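Long-range contact in putative type 11 methyltransferase (Sulfolobus solfataricus, PDB 3I9F), which probably transfers methyl groups from S-adenosylmethionine to a substrate, and binds zinc ions in the crystal: residues V141-F146 with V156-T161. Numbering follows the deposited sequence.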
# COMPACT_ATOMS: atom_id res chain seq x y z
N VAL B 141 -10.55 -1.34 25.82
CA VAL B 141 -11.44 -0.63 26.76
C VAL B 141 -11.68 0.77 26.25
O VAL B 141 -10.84 1.34 25.58
CB VAL B 141 -10.88 -0.60 28.27
CG1 VAL B 141 -11.40 -1.84 29.03
CG2 VAL B 141 -9.36 -0.55 28.33
N VAL B 142 -12.85 1.31 26.58
CA VAL B 142 -13.14 2.70 26.29
C VAL B 142 -12.31 3.60 27.19
O VAL B 142 -12.31 3.43 28.40
CB VAL B 142 -14.60 3.08 26.53
CG1 VAL B 142 -14.81 4.57 26.13
CG2 VAL B 142 -15.53 2.17 25.74
N GLU B 143 -11.64 4.56 26.55
CA GLU B 143 -10.84 5.56 27.22
C GLU B 143 -11.62 6.89 27.28
O GLU B 143 -11.69 7.51 28.34
CB GLU B 143 -9.50 5.71 26.47
CG GLU B 143 -8.87 7.07 26.58
CD GLU B 143 -7.40 7.06 26.28
OE1 GLU B 143 -7.02 7.11 25.10
OE2 GLU B 143 -6.61 7.03 27.25
N LYS B 144 -12.17 7.34 26.15
CA LYS B 144 -13.05 8.50 26.12
C LYS B 144 -14.36 8.20 25.38
O LYS B 144 -14.44 7.28 24.57
CB LYS B 144 -12.37 9.65 25.40
CG LYS B 144 -11.15 10.22 26.09
CD LYS B 144 -10.22 10.99 25.08
CE LYS B 144 -9.07 11.77 25.78
NZ LYS B 144 -8.50 11.03 26.99
N ARG B 145 -15.38 9.02 25.66
CA ARG B 145 -16.63 9.04 24.87
C ARG B 145 -16.93 10.43 24.38
O ARG B 145 -16.57 11.40 25.02
CB ARG B 145 -17.80 8.61 25.70
CG ARG B 145 -17.66 7.27 26.28
CD ARG B 145 -19.00 6.81 26.75
NE ARG B 145 -18.92 5.44 27.22
CZ ARG B 145 -18.36 5.06 28.36
NH1 ARG B 145 -17.81 5.96 29.17
NH2 ARG B 145 -18.34 3.77 28.68
N PHE B 146 -17.63 10.54 23.26
CA PHE B 146 -17.99 11.83 22.70
C PHE B 146 -19.21 11.70 21.77
O PHE B 146 -19.54 10.60 21.33
CB PHE B 146 -16.80 12.49 22.01
CG PHE B 146 -16.33 11.79 20.77
CD1 PHE B 146 -16.59 12.33 19.50
CD2 PHE B 146 -15.62 10.59 20.85
CE1 PHE B 146 -16.16 11.68 18.34
CE2 PHE B 146 -15.18 9.94 19.69
CZ PHE B 146 -15.45 10.48 18.44
N VAL B 156 -13.24 6.36 21.91
CA VAL B 156 -11.83 6.23 21.71
C VAL B 156 -11.50 5.05 22.57
O VAL B 156 -11.94 4.98 23.71
CB VAL B 156 -11.06 7.47 22.17
CG1 VAL B 156 -9.51 7.28 21.94
CG2 VAL B 156 -11.62 8.74 21.47
N LEU B 157 -10.74 4.12 22.02
CA LEU B 157 -10.53 2.83 22.60
C LEU B 157 -9.03 2.61 22.68
O LEU B 157 -8.33 2.98 21.76
CB LEU B 157 -11.11 1.79 21.66
CG LEU B 157 -12.46 1.14 21.85
CD1 LEU B 157 -13.50 2.16 22.08
CD2 LEU B 157 -12.77 0.30 20.62
N LYS B 158 -8.55 1.98 23.75
CA LYS B 158 -7.16 1.57 23.88
C LYS B 158 -7.12 0.11 24.21
O LYS B 158 -8.07 -0.44 24.69
CB LYS B 158 -6.47 2.33 25.02
CG LYS B 158 -7.12 2.08 26.42
CD LYS B 158 -6.55 2.95 27.54
CE LYS B 158 -5.68 2.17 28.52
NZ LYS B 158 -5.62 2.86 29.84
N ARG B 159 -5.97 -0.52 24.02
CA ARG B 159 -5.82 -1.93 24.33
C ARG B 159 -5.95 -2.22 25.81
O ARG B 159 -5.39 -1.50 26.62
CB ARG B 159 -4.45 -2.40 23.90
CG ARG B 159 -4.21 -2.45 22.41
CD ARG B 159 -2.84 -3.02 22.20
NE ARG B 159 -2.38 -3.08 20.82
CZ ARG B 159 -2.61 -4.07 19.95
NH1 ARG B 159 -3.39 -5.07 20.28
NH2 ARG B 159 -2.07 -4.04 18.74
N LYS B 160 -6.64 -3.30 26.18
CA LYS B 160 -6.57 -3.78 27.57
C LYS B 160 -5.11 -4.04 27.98
O LYS B 160 -4.36 -4.63 27.21
CB LYS B 160 -7.36 -5.08 27.75
CG LYS B 160 -8.84 -4.88 28.00
CD LYS B 160 -9.54 -6.17 28.37
CE LYS B 160 -11.07 -6.04 28.24
NZ LYS B 160 -11.73 -7.36 27.92
N THR B 161 -4.72 -3.60 29.18
CA THR B 161 -3.40 -3.91 29.75
C THR B 161 -3.30 -5.43 30.01
O THR B 161 -4.21 -6.00 30.65
CB THR B 161 -3.15 -3.14 31.08
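With chi1 of Val156 at 179°, CG1 lies trans to the backbone N and is directed at Glu143, whereas CG2 meets Lys144 and Phe146; the chi1 of Phe146, 68°, swings its ring back until CE2 is 4.2 Å from Val156 CG2, which stands oblique to the ring. The two strands form the C-terminal beta hairpin of the Rossmann-like methyltransferase fold, strand 140-146 being the outermost strand of the sheet within this chain and strand 152-159 pairing with strand 106-113. A classic beta bulge interrupts the register: Glu143 and Lys144 both face Val156. Val156 O receives Glu143 N at 2.9 Å and, more weakly, Lys144 N at 3.4 Å, while Val156 N donates to Lys144 O. Beyond the bulge, Val141 and Lys158 form a regular hydrogen-bonded pair. On the face carrying Val142 and Leu157, Val142 CG2 reaches Leu157 CD1 at 4.2 Å, and Met134 of helix 130-136 packs against both residues. On the other face the carboxylate of Glu143 is held by a salt bridge to Arg107, and Lys158 crosses the Glu143 side chain at about a right angle. The aliphatic part of Lys158 makes the contact, its CD lying 4.1 Å from Glu143 OE2.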